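Local coordinates for outer membrane protein YopM (Yersinia pestis, PDB 1JL5) that is a secreted leucine-rich-repeat effector and virulence factor that probably alters host cell physiology and promotes bacterial survival in host tissues, at residues N79-S84 / S99-T104; L215-I220 / P237-I242; P253-S258 / E274-L279. All blocks are in the same frame, centred on the assembly; numbering follows the deposited sequence.

In the fold
The three contacts each join consecutive coils of one leucine-rich-repeat solenoid, at different stations round the coil. Contact 1, near the N-terminal end, lies in the turns that follow strands 75-77 and 95-97; contact 2 takes in the entry into strands 219-221 and 241-243, and contact 3 the proline-rich chain leading toward strands 261-263 and 281-283. Contacts 2 and 3 are direct neighbours, their centres 11 Å apart, with Pro256 of contact 3 packed on Leu239 and Ile242 of contact 2. Contact 1 stands across the centre of the chain, its centre about 34 Å from that of contact 2 and 43 Å from that of contact 3. Contact 3 alone of the three carries a calcium ligand, Glu274.

Contact 1: N79-S84 / S99-T104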
ATOM      1  N   ASN A  79     -20.046 -27.021  -2.793  1.00 33.64           N
ATOM      2  CA  ASN A  79     -19.178 -25.866  -2.920  1.00 34.95           C
ATOM      3  C   ASN A  79     -17.702 -26.178  -2.920  1.00 34.71           C
ATOM      4  O   ASN A  79     -17.225 -27.037  -2.182  1.00 36.22           O
ATOM      5  CB  ASN A  79     -19.449 -24.845  -1.816  1.00 35.57           C
ATOM      6  CG  ASN A  79     -20.842 -24.286  -1.879  1.00 38.60           C
ATOM      7  OD1 ASN A  79     -21.440 -24.203  -2.952  1.00 41.11           O
ATOM      8  ND2 ASN A  79     -21.367 -23.880  -0.729  1.00 40.72           N
ATOM      9  N   ASN A  80     -16.988 -25.456  -3.768  1.00 34.90           N
ATOM     10  CA  ASN A  80     -15.549 -25.573  -3.869  1.00 35.24           C
ATOM     11  C   ASN A  80     -15.036 -27.003  -3.955  1.00 34.86           C
ATOM     12  O   ASN A  80     -14.105 -27.381  -3.244  1.00 34.73           O
ATOM     13  CB  ASN A  80     -14.911 -24.857  -2.679  1.00 34.80           C
ATOM     14  CG  ASN A  80     -13.473 -24.514  -2.926  1.00 34.85           C
ATOM     15  OD1 ASN A  80     -13.125 -24.042  -4.006  1.00 35.55           O
ATOM     16  ND2 ASN A  80     -12.622 -24.745  -1.933  1.00 36.00           N
ATOM     17  N   LEU A  81     -15.640 -27.791  -4.834  1.00 33.53           N
ATOM     18  CA  LEU A  81     -15.220 -29.171  -5.011  1.00 31.99           C
ATOM     19  C   LEU A  81     -14.490 -29.310  -6.332  1.00 30.94           C
ATOM     20  O   LEU A  81     -14.171 -30.412  -6.766  1.00 32.41           O
ATOM     21  CB  LEU A  81     -16.430 -30.102  -4.963  1.00 30.16           C
ATOM     22  CG  LEU A  81     -17.130 -30.133  -3.603  1.00 30.88           C
ATOM     23  CD1 LEU A  81     -18.256 -31.161  -3.615  1.00 28.84           C
ATOM     24  CD2 LEU A  81     -16.107 -30.473  -2.525  1.00 28.77           C
ATOM     25  N   GLY A  82     -14.227 -28.173  -6.964  1.00 29.72           N
ATOM     26  CA  GLY A  82     -13.524 -28.165  -8.232  1.00 30.57           C
ATOM     27  C   GLY A  82     -14.221 -28.965  -9.309  1.00 31.67           C
ATOM     28  O   GLY A  82     -13.598 -29.393 -10.276  1.00 32.52           O
ATOM     29  N   LEU A  83     -15.525 -29.155  -9.155  1.00 31.59           N
ATOM     30  CA  LEU A  83     -16.292 -29.925 -10.122  1.00 30.50           C
ATOM     31  C   LEU A  83     -16.401 -29.228 -11.467  1.00 30.85           C
ATOM     32  O   LEU A  83     -16.890 -28.105 -11.551  1.00 31.83           O
ATOM     33  CB  LEU A  83     -17.686 -30.189  -9.570  1.00 28.37           C
ATOM     34  CG  LEU A  83     -17.661 -30.722  -8.140  1.00 28.81           C
ATOM     35  CD1 LEU A  83     -19.075 -31.030  -7.691  1.00 27.71           C
ATOM     36  CD2 LEU A  83     -16.779 -31.965  -8.069  1.00 27.98           C
ATOM     37  N   SER A  84     -15.936 -29.893 -12.519  1.00 29.66           N
ATOM     38  CA  SER A  84     -16.011 -29.324 -13.854  1.00 29.39           C
ATOM     39  C   SER A  84     -17.384 -29.648 -14.420  1.00 28.51           C
ATOM     40  O   SER A  84     -17.748 -29.205 -15.505  1.00 30.43           O
ATOM     41  CB  SER A  84     -14.919 -29.901 -14.754  1.00 29.24           C
ATOM     42  OG  SER A  84     -14.989 -31.311 -14.799  1.00 30.94           O
ATOM     43  N   SER A  99     -21.434 -23.741  -5.612  1.00 32.39           N
ATOM     44  CA  SER A  99     -20.590 -22.573  -5.760  1.00 34.42           C
ATOM     45  C   SER A  99     -19.133 -22.985  -5.816  1.00 33.81           C
ATOM     46  O   SER A  99     -18.750 -24.039  -5.314  1.00 34.22           O
ATOM     47  CB  SER A  99     -20.793 -21.632  -4.576  1.00 34.96           C
ATOM     48  OG  SER A  99     -22.170 -21.402  -4.355  1.00 38.91           O
ATOM     49  N   CYS A 100     -18.328 -22.139  -6.442  1.00 33.31           N
ATOM     50  CA  CYS A 100     -16.899 -22.366  -6.538  1.00 32.64           C
ATOM     51  C   CYS A 100     -16.485 -23.720  -7.079  1.00 31.84           C
ATOM     52  O   CYS A 100     -15.860 -24.514  -6.389  1.00 32.25           O
ATOM     53  CB  CYS A 100     -16.265 -22.138  -5.170  1.00 32.47           C
ATOM     54  SG  CYS A 100     -16.648 -20.501  -4.502  1.00 36.07           S
ATOM     55  N   ASN A 101     -16.846 -23.977  -8.323  1.00 30.64           N
ATOM     56  CA  ASN A 101     -16.466 -25.204  -8.985  1.00 31.67           C
ATOM     57  C   ASN A 101     -16.047 -24.728 -10.358  1.00 31.63           C
ATOM     58  O   ASN A 101     -15.852 -23.530 -10.553  1.00 32.77           O
ATOM     59  CB  ASN A 101     -17.648 -26.172  -9.061  1.00 30.48           C
ATOM     60  CG  ASN A 101     -17.932 -26.842  -7.729  1.00 30.99           C
ATOM     61  OD1 ASN A 101     -17.113 -27.608  -7.222  1.00 31.90           O
ATOM     62  ND2 ASN A 101     -19.090 -26.550  -7.152  1.00 29.84           N
ATOM     63  N   SER A 102     -15.898 -25.645 -11.301  1.00 31.76           N
ATOM     64  CA  SER A 102     -15.505 -25.271 -12.650  1.00 32.26           C
ATOM     65  C   SER A 102     -16.613 -25.659 -13.595  1.00 30.95           C
ATOM     66  O   SER A 102     -16.368 -26.015 -14.748  1.00 31.45           O
ATOM     67  CB  SER A 102     -14.228 -25.992 -13.054  1.00 32.61           C
ATOM     68  OG  SER A 102     -13.173 -25.645 -12.188  1.00 38.84           O
ATOM     69  N   LEU A 103     -17.839 -25.598 -13.098  1.00 30.21           N
ATOM     70  CA  LEU A 103     -18.989 -25.958 -13.903  1.00 28.65           C
ATOM     71  C   LEU A 103     -19.085 -25.066 -15.123  1.00 28.99           C
ATOM     72  O   LEU A 103     -19.106 -23.847 -15.013  1.00 27.90           O
ATOM     73  CB  LEU A 103     -20.263 -25.840 -13.073  1.00 27.60           C
ATOM     74  CG  LEU A 103     -20.284 -26.693 -11.806  1.00 27.41           C
ATOM     75  CD1 LEU A 103     -21.561 -26.429 -11.042  1.00 26.83           C
ATOM     76  CD2 LEU A 103     -20.161 -28.170 -12.171  1.00 28.55           C
ATOM     77  N   THR A 104     -19.127 -25.680 -16.296  1.00 29.36           N
ATOM     78  CA  THR A 104     -19.250 -24.923 -17.528  1.00 31.91           C
ATOM     79  C   THR A 104     -20.661 -25.177 -18.003  1.00 32.25           C
ATOM     80  O   THR A 104     -21.182 -24.493 -18.880  1.00 33.13           O
ATOM     81  CB  THR A 104     -18.267 -25.421 -18.595  1.00 31.89           C
ATOM     82  OG1 THR A 104     -18.507 -26.811 -18.850  1.00 34.26           O
ATOM     83  CG2 THR A 104     -16.836 -25.237 -18.120  1.00 32.06           C
TER
HETATM   84  O   HOH W   1     -13.621 -25.658  -6.529  1.00 42.31           O
HETATM   85  O   HOH W   2     -19.960 -28.497 -16.660  1.00 33.59           O
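Asn101 lays its side-chain carbonyl into the turn of the preceding repeat, where OD1 accepts from two backbone amides. Leu81 N reaches Asn101 OD1 at 2.8 Å, and Leu83 N reaches the same OD1 at 2.9 Å along a straighter N-H (162°). The two donors come from opposite faces of the amide plane, so the oxygen is clasped between them. With chi1 at -76° CG stands beside the residue's own backbone N, and the amide runs alongside Leu83, pointing the same way, with CG of Leu83 packed against Asn101 OD1. ND2 is turned to the carbonyls of Leu78 and Ala98, so both ends of this buried amide are satisfied and its flip is fixed. This is the asparagine ladder characteristic of leucine-rich repeats: Asn121 OD1 in turn takes the N-H of Leu103.

Other hydrogen bonds run on either side of it, one through a side chain and two between backbones. Asn79 turns its side-chain OD1 to Ser99 N, 2.7 Å away, while Asn80 N donates to Ser99 O at 2.7 Å. Farther along, Ser102 N donates to Leu83 O. A water continues the series, giving a proton to Ser84 O and accepting from Thr104 N at 3.0 Å.

Apolar contact is slighter. Leu83 CB meets the CD2 branch of Leu103 at 4.1 Å.

Both segments are loops, one between strands 75-77 and 95-97, the other between 95-97 and 115-117. Helix 58-71 covers the N-terminal side, with Met60, Ala61 and Arg64 against Leu81 and Ala61 also against Leu83, while Tyr300 of a neighbouring subunit packs on Asn80 and Leu81.

Contact 2: L215-I220 / P237-I242; sequences LSLESI and PFLTTI
Leu239 reaches back into the preceding repeat, and its CB begins 3.5 Å from Leu217 O. CG lies anti to the backbone N (chi1 -172°), which carries the side chain alongside that of Leu217, both pointing the same way. From there CD1 does the touching: it meets Leu217 CG at 3.8 Å, lies 3.4 Å from Glu218 C, and comes to 4.1 Å from Ile220 CG2. That same CG2 crosses to CG1 of Ile242, 3.8 Å away, extending the hydrophobic row inside the solenoid.

Beside this row the chains come together and become parallel strands at Ser219-Ile220 and Thr241-Ile242. Glu218 O accepts from Thr240 N at 2.6 Å and from Thr241 N at 2.9 Å; Ile220 N then donates to Thr241 O. At the outer end Phe238 turns its ring edge to Leu215 O, while a water bridges Leu215 O, Leu217 O and Phe238 N.

The contact thus divides its chemistry: leucine and isoleucine branches fill the interior, while main-chain bonds and one water satisfy polar groups between successive coils, as is characteristic of a leucine-rich-repeat solenoid.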
ATOM      1  N   LEU A 215     -40.810   1.612  -6.884  1.00 30.50           N
ATOM      2  CA  LEU A 215     -41.168   2.212  -5.615  1.00 30.59           C
ATOM      3  C   LEU A 215     -40.631   1.380  -4.460  1.00 28.35           C
ATOM      4  O   LEU A 215     -40.317   1.898  -3.392  1.00 29.13           O
ATOM      5  CB  LEU A 215     -42.690   2.291  -5.512  1.00 33.49           C
ATOM      6  CG  LEU A 215     -43.259   2.838  -4.208  1.00 36.93           C
ATOM      7  CD1 LEU A 215     -42.971   4.326  -4.135  1.00 38.07           C
ATOM      8  CD2 LEU A 215     -44.762   2.580  -4.153  1.00 38.12           C
ATOM      9  N   SER A 216     -40.536   0.079  -4.678  1.00 26.78           N
ATOM     10  CA  SER A 216     -40.069  -0.827  -3.642  1.00 25.99           C
ATOM     11  C   SER A 216     -38.570  -0.785  -3.400  1.00 24.79           C
ATOM     12  O   SER A 216     -38.100  -1.247  -2.362  1.00 25.77           O
ATOM     13  CB  SER A 216     -40.463  -2.254  -4.004  1.00 25.48           C
ATOM     14  OG  SER A 216     -39.952  -2.585  -5.281  1.00 28.20           O
ATOM     15  N   LEU A 217     -37.818  -0.231  -4.342  1.00 24.26           N
ATOM     16  CA  LEU A 217     -36.365  -0.204  -4.210  1.00 22.71           C
ATOM     17  C   LEU A 217     -35.879   0.374  -2.892  1.00 22.49           C
ATOM     18  O   LEU A 217     -36.244   1.476  -2.503  1.00 22.26           O
ATOM     19  CB  LEU A 217     -35.733   0.573  -5.369  1.00 23.18           C
ATOM     20  CG  LEU A 217     -34.257   0.235  -5.605  1.00 23.16           C
ATOM     21  CD1 LEU A 217     -34.149  -1.240  -6.004  1.00 21.60           C
ATOM     22  CD2 LEU A 217     -33.680   1.120  -6.694  1.00 23.19           C
ATOM     23  N   GLU A 218     -35.050  -0.387  -2.199  1.00 23.02           N
ATOM     24  CA  GLU A 218     -34.505   0.070  -0.936  1.00 26.38           C
ATOM     25  C   GLU A 218     -33.036   0.348  -1.141  1.00 25.02           C
ATOM     26  O   GLU A 218     -32.421   1.133  -0.424  1.00 26.83           O
ATOM     27  CB  GLU A 218     -34.668  -1.005   0.129  1.00 27.95           C
ATOM     28  CG  GLU A 218     -36.085  -1.517   0.247  1.00 32.97           C
ATOM     29  CD  GLU A 218     -36.264  -2.404   1.448  1.00 35.12           C
ATOM     30  OE1 GLU A 218     -35.331  -3.174   1.755  1.00 36.37           O
ATOM     31  OE2 GLU A 218     -37.338  -2.340   2.079  1.00 41.60           O
ATOM     32  N   SER A 219     -32.476  -0.296  -2.149  1.00 24.48           N
ATOM     33  CA  SER A 219     -31.069  -0.136  -2.404  1.00 24.87           C
ATOM     34  C   SER A 219     -30.707  -0.300  -3.859  1.00 23.18           C
ATOM     35  O   SER A 219     -31.215  -1.182  -4.555  1.00 23.63           O
ATOM     36  CB  SER A 219     -30.293  -1.152  -1.569  1.00 23.87           C
ATOM     37  OG  SER A 219     -28.904  -0.981  -1.741  1.00 36.61           O
ATOM     38  N   ILE A 220     -29.837   0.581  -4.325  1.00 22.24           N
ATOM     39  CA  ILE A 220     -29.357   0.493  -5.679  1.00 20.55           C
ATOM     40  C   ILE A 220     -27.875   0.794  -5.645  1.00 21.79           C
ATOM     41  O   ILE A 220     -27.432   1.841  -5.155  1.00 21.67           O
ATOM     42  CB  ILE A 220     -30.076   1.456  -6.652  1.00 23.15           C
ATOM     43  CG1 ILE A 220     -29.559   1.196  -8.075  1.00 22.19           C
ATOM     44  CG2 ILE A 220     -29.863   2.904  -6.242  1.00 20.29           C
ATOM     45  CD1 ILE A 220     -30.418   1.764  -9.158  1.00 27.08           C
ATOM     46  N   PRO A 237     -39.554   6.274  -1.659  1.00 30.98           N
ATOM     47  CA  PRO A 237     -39.617   6.370  -0.202  1.00 30.75           C
ATOM     48  C   PRO A 237     -38.856   5.295   0.544  1.00 28.62           C
ATOM     49  O   PRO A 237     -38.505   5.473   1.701  1.00 30.11           O
ATOM     50  CB  PRO A 237     -41.119   6.313   0.077  1.00 30.61           C
ATOM     51  CG  PRO A 237     -41.599   5.383  -0.972  1.00 30.99           C
ATOM     52  CD  PRO A 237     -40.867   5.886  -2.208  1.00 31.66           C
ATOM     53  N   PHE A 238     -38.590   4.180  -0.120  1.00 27.90           N
ATOM     54  CA  PHE A 238     -37.899   3.090   0.539  1.00 26.63           C
ATOM     55  C   PHE A 238     -36.449   2.974   0.120  1.00 25.82           C
ATOM     56  O   PHE A 238     -35.703   2.163   0.665  1.00 25.36           O
ATOM     57  CB  PHE A 238     -38.643   1.786   0.261  1.00 28.53           C
ATOM     58  CG  PHE A 238     -40.110   1.869   0.551  1.00 31.33           C
ATOM     59  CD1 PHE A 238     -40.561   2.101   1.848  1.00 32.19           C
ATOM     60  CD2 PHE A 238     -41.041   1.758  -0.476  1.00 32.81           C
ATOM     61  CE1 PHE A 238     -41.921   2.227   2.117  1.00 33.68           C
ATOM     62  CE2 PHE A 238     -42.405   1.882  -0.219  1.00 34.35           C
ATOM     63  CZ  PHE A 238     -42.846   2.116   1.083  1.00 33.61           C
ATOM     64  N   LEU A 239     -36.044   3.785  -0.849  1.00 23.46           N
ATOM     65  CA  LEU A 239     -34.668   3.741  -1.308  1.00 22.01           C
ATOM     66  C   LEU A 239     -33.801   4.365  -0.227  1.00 21.70           C
ATOM     67  O   LEU A 239     -33.817   5.574  -0.020  1.00 22.08           O
ATOM     68  CB  LEU A 239     -34.522   4.501  -2.623  1.00 21.49           C
ATOM     69  CG  LEU A 239     -33.160   4.380  -3.308  1.00 21.02           C
ATOM     70  CD1 LEU A 239     -32.716   2.919  -3.347  1.00 21.64           C
ATOM     71  CD2 LEU A 239     -33.263   4.946  -4.712  1.00 17.76           C
ATOM     72  N   THR A 240     -33.048   3.532   0.474  1.00 21.05           N
ATOM     73  CA  THR A 240     -32.208   4.023   1.549  1.00 22.19           C
ATOM     74  C   THR A 240     -30.741   3.956   1.194  1.00 21.75           C
ATOM     75  O   THR A 240     -29.905   4.579   1.841  1.00 22.40           O
ATOM     76  CB  THR A 240     -32.452   3.223   2.815  1.00 22.98           C
ATOM     77  OG1 THR A 240     -32.327   1.831   2.516  1.00 23.69           O
ATOM     78  CG2 THR A 240     -33.854   3.500   3.352  1.00 22.36           C
ATOM     79  N   THR A 241     -30.420   3.193   0.161  1.00 21.40           N
ATOM     80  CA  THR A 241     -29.038   3.083  -0.244  1.00 21.75           C
ATOM     81  C   THR A 241     -28.844   3.333  -1.709  1.00 20.42           C
ATOM     82  O   THR A 241     -29.465   2.699  -2.555  1.00 20.90           O
ATOM     83  CB  THR A 241     -28.455   1.709   0.086  1.00 22.61           C
ATOM     84  OG1 THR A 241     -28.315   1.590   1.503  1.00 26.39           O
ATOM     85  CG2 THR A 241     -27.086   1.541  -0.570  1.00 23.26           C
ATOM     86  N   ILE A 242     -27.976   4.283  -2.006  1.00 20.77           N
ATOM     87  CA  ILE A 242     -27.664   4.581  -3.381  1.00 20.61           C
ATOM     88  C   ILE A 242     -26.168   4.630  -3.521  1.00 20.47           C
ATOM     89  O   ILE A 242     -25.498   5.416  -2.861  1.00 21.04           O
ATOM     90  CB  ILE A 242     -28.192   5.942  -3.845  1.00 20.13           C
ATOM     91  CG1 ILE A 242     -29.714   5.929  -3.914  1.00 19.98           C
ATOM     92  CG2 ILE A 242     -27.605   6.271  -5.227  1.00 19.27           C
ATOM     93  CD1 ILE A 242     -30.283   7.276  -4.289  1.00 20.65           C
TER
HETATM   94  O   HOH W   3     -38.284   3.276  -2.674  1.00 31.10           O

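Contact 3: P253-S258 / E274-L279. With CA (calcium ion), chain E.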
ATOM      1  N   PRO A 253     -30.198  13.719  -8.482  1.00 24.00           N
ATOM      2  CA  PRO A 253     -31.585  14.169  -8.533  1.00 24.02           C
ATOM      3  C   PRO A 253     -31.954  14.411  -7.088  1.00 24.11           C
ATOM      4  O   PRO A 253     -31.141  14.199  -6.185  1.00 23.08           O
ATOM      5  CB  PRO A 253     -32.330  12.949  -9.072  1.00 23.52           C
ATOM      6  CG  PRO A 253     -31.257  12.151  -9.784  1.00 25.55           C
ATOM      7  CD  PRO A 253     -30.081  12.308  -8.881  1.00 24.04           C
ATOM      8  N   ASP A 254     -33.175  14.859  -6.860  1.00 24.54           N
ATOM      9  CA  ASP A 254     -33.623  15.033  -5.501  1.00 24.07           C
ATOM     10  C   ASP A 254     -33.507  13.615  -4.985  1.00 23.43           C
ATOM     11  O   ASP A 254     -33.919  12.664  -5.646  1.00 23.57           O
ATOM     12  CB  ASP A 254     -35.056  15.521  -5.501  1.00 26.17           C
ATOM     13  CG  ASP A 254     -35.169  16.881  -6.111  1.00 28.12           C
ATOM     14  OD1 ASP A 254     -34.536  17.800  -5.563  1.00 28.60           O
ATOM     15  OD2 ASP A 254     -35.856  17.032  -7.139  1.00 32.94           O
ATOM     16  N   LEU A 255     -32.919  13.477  -3.815  1.00 22.56           N
ATOM     17  CA  LEU A 255     -32.682  12.170  -3.247  1.00 23.37           C
ATOM     18  C   LEU A 255     -33.884  11.461  -2.659  1.00 24.46           C
ATOM     19  O   LEU A 255     -34.920  12.070  -2.401  1.00 26.42           O
ATOM     20  CB  LEU A 255     -31.599  12.299  -2.188  1.00 20.97           C
ATOM     21  CG  LEU A 255     -30.299  12.834  -2.784  1.00 22.33           C
ATOM     22  CD1 LEU A 255     -29.304  13.120  -1.680  1.00 21.38           C
ATOM     23  CD2 LEU A 255     -29.746  11.813  -3.775  1.00 20.91           C
ATOM     24  N   PRO A 256     -33.769  10.141  -2.474  1.00 24.93           N
ATOM     25  CA  PRO A 256     -34.894   9.420  -1.889  1.00 24.91           C
ATOM     26  C   PRO A 256     -35.055  10.094  -0.532  1.00 25.24           C
ATOM     27  O   PRO A 256     -34.081  10.278   0.189  1.00 25.18           O
ATOM     28  CB  PRO A 256     -34.364   7.996  -1.790  1.00 25.80           C
ATOM     29  CG  PRO A 256     -33.465   7.904  -3.003  1.00 24.60           C
ATOM     30  CD  PRO A 256     -32.723   9.212  -2.940  1.00 22.20           C
ATOM     31  N   PRO A 257     -36.282  10.489  -0.176  1.00 25.68           N
ATOM     32  CA  PRO A 257     -36.506  11.157   1.107  1.00 25.20           C
ATOM     33  C   PRO A 257     -35.966  10.436   2.333  1.00 24.19           C
ATOM     34  O   PRO A 257     -35.635  11.064   3.329  1.00 24.86           O
ATOM     35  CB  PRO A 257     -38.023  11.335   1.141  1.00 24.98           C
ATOM     36  CG  PRO A 257     -38.515  10.172   0.330  1.00 26.21           C
ATOM     37  CD  PRO A 257     -37.560  10.169  -0.832  1.00 26.21           C
ATOM     38  N   SER A 258     -35.868   9.118   2.267  1.00 24.18           N
ATOM     39  CA  SER A 258     -35.371   8.375   3.411  1.00 24.86           C
ATOM     40  C   SER A 258     -34.008   7.774   3.137  1.00 23.52           C
ATOM     41  O   SER A 258     -33.604   6.809   3.776  1.00 22.58           O
ATOM     42  CB  SER A 258     -36.361   7.278   3.789  1.00 26.22           C
ATOM     43  OG  SER A 258     -37.587   7.850   4.195  1.00 30.82           O
ATOM     44  N   GLU A 274     -30.640  18.691  -1.427  1.00 25.45           N
ATOM     45  CA  GLU A 274     -30.876  18.645  -0.001  1.00 24.10           C
ATOM     46  C   GLU A 274     -30.678  17.202   0.415  1.00 21.71           C
ATOM     47  O   GLU A 274     -31.152  16.282  -0.244  1.00 20.59           O
ATOM     48  CB  GLU A 274     -32.294  19.109   0.320  1.00 25.63           C
ATOM     49  CG  GLU A 274     -32.372  20.598   0.548  1.00 27.31           C
ATOM     50  CD  GLU A 274     -31.463  21.037   1.666  1.00 28.72           C
ATOM     51  OE1 GLU A 274     -31.438  20.356   2.714  1.00 29.86           O
ATOM     52  OE2 GLU A 274     -30.776  22.062   1.501  1.00 33.99           O
ATOM     53  N   LEU A 275     -29.962  16.997   1.505  1.00 21.15           N
ATOM     54  CA  LEU A 275     -29.707  15.649   1.952  1.00 22.28           C
ATOM     55  C   LEU A 275     -30.750  15.149   2.926  1.00 22.68           C
ATOM     56  O   LEU A 275     -31.061  15.809   3.913  1.00 24.68           O
ATOM     57  CB  LEU A 275     -28.330  15.567   2.599  1.00 21.11           C
ATOM     58  CG  LEU A 275     -27.184  15.872   1.637  1.00 22.48           C
ATOM     59  CD1 LEU A 275     -25.864  15.834   2.393  1.00 22.00           C
ATOM     60  CD2 LEU A 275     -27.194  14.854   0.497  1.00 21.68           C
ATOM     61  N   PRO A 276     -31.322  13.974   2.649  1.00 22.10           N
ATOM     62  CA  PRO A 276     -32.326  13.441   3.566  1.00 21.60           C
ATOM     63  C   PRO A 276     -31.685  13.360   4.940  1.00 22.14           C
ATOM     64  O   PRO A 276     -30.517  12.996   5.070  1.00 21.43           O
ATOM     65  CB  PRO A 276     -32.620  12.066   2.980  1.00 21.25           C
ATOM     66  CG  PRO A 276     -32.471  12.318   1.503  1.00 23.06           C
ATOM     67  CD  PRO A 276     -31.199  13.129   1.449  1.00 21.64           C
ATOM     68  N   GLN A 277     -32.442  13.709   5.969  1.00 23.04           N
ATOM     69  CA  GLN A 277     -31.911  13.663   7.316  1.00 22.24           C
ATOM     70  C   GLN A 277     -31.686  12.233   7.741  1.00 19.89           C
ATOM     71  O   GLN A 277     -31.062  11.964   8.757  1.00 21.23           O
ATOM     72  CB  GLN A 277     -32.866  14.356   8.265  1.00 24.00           C
ATOM     73  CG  GLN A 277     -32.943  15.830   7.998  1.00 27.89           C
ATOM     74  CD  GLN A 277     -34.100  16.457   8.703  1.00 28.33           C
ATOM     75  OE1 GLN A 277     -34.207  16.378   9.926  1.00 33.25           O
ATOM     76  NE2 GLN A 277     -34.990  17.077   7.940  1.00 28.68           N
ATOM     77  N   SER A 278     -32.208  11.311   6.951  1.00 19.68           N
ATOM     78  CA  SER A 278     -32.042   9.899   7.236  1.00 20.45           C
ATOM     79  C   SER A 278     -30.646   9.469   6.792  1.00 21.72           C
ATOM     80  O   SER A 278     -30.201   8.365   7.094  1.00 23.54           O
ATOM     81  CB  SER A 278     -33.084   9.103   6.468  1.00 17.66           C
ATOM     82  OG  SER A 278     -33.143   9.558   5.126  1.00 21.33           O
ATOM     83  N   LEU A 279     -29.956  10.349   6.075  1.00 22.24           N
ATOM     84  CA  LEU A 279     -28.626  10.030   5.569  1.00 22.71           C
ATOM     85  C   LEU A 279     -27.619   9.887   6.694  1.00 22.13           C
ATOM     86  O   LEU A 279     -27.315  10.846   7.405  1.00 22.92           O
ATOM     87  CB  LEU A 279     -28.159  11.106   4.593  1.00 23.68           C
ATOM     88  CG  LEU A 279     -27.065  10.666   3.622  1.00 26.53           C
ATOM     89  CD1 LEU A 279     -27.586   9.526   2.752  1.00 22.32           C
ATOM     90  CD2 LEU A 279     -26.646  11.846   2.761  1.00 26.06           C
TER
HETATM   91 CA    CA E2004     -30.375  21.835   4.213  1.00 62.82          CA
HETATM   92  O   HOH W   4     -32.805  15.600  -1.896  1.00 23.49           O
HETATM   93  O   HOH W   5     -30.258  24.249   3.194  1.00 63.35           O
HETATM   94  O   HOH W   6     -32.648  22.447   4.603  1.00 62.97           O
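Leu255 and Pro276 make the apolar centre of this contact, their side chains crossing at about a right angle. Leu255 CB sits 3.8 Å from both CG and CD of the proline ring, and its CD1 branch is 3.7 Å from Pro276 CD. The same CD1 meets Leu275 CD2 at 3.5 Å, a tight approach between leucines lying side by side and pointing the same way. Farther round the ring, Pro276 CB lies 3.2 Å from Pro257 O.

Polar linkage passes through water: one molecule accepts from Leu255 N at 2.9 Å and donates to Glu274 O. Ser278 OG bonds instead to Leu259 O. Within 274-279 a type I turn from Pro276 to Leu279 is closed by Leu279 N donating to Pro276 O.

Metal binding occupies the outer end. Glu274, bent at chi2 (-58°), grips a calcium ion with both carboxylate oxygens, OE1 at 2.4 Å and OE2 at 2.8 Å. Two waters bind the ion as well, and Glu294 of the same chain shares it.

Both segments are loops leading into the next strands, 261-263 and 281-283. Leu255 and Leu279 both touch Leu262 of strand 261-263, and Leu275 packs on Pro296 farther along the solenoid.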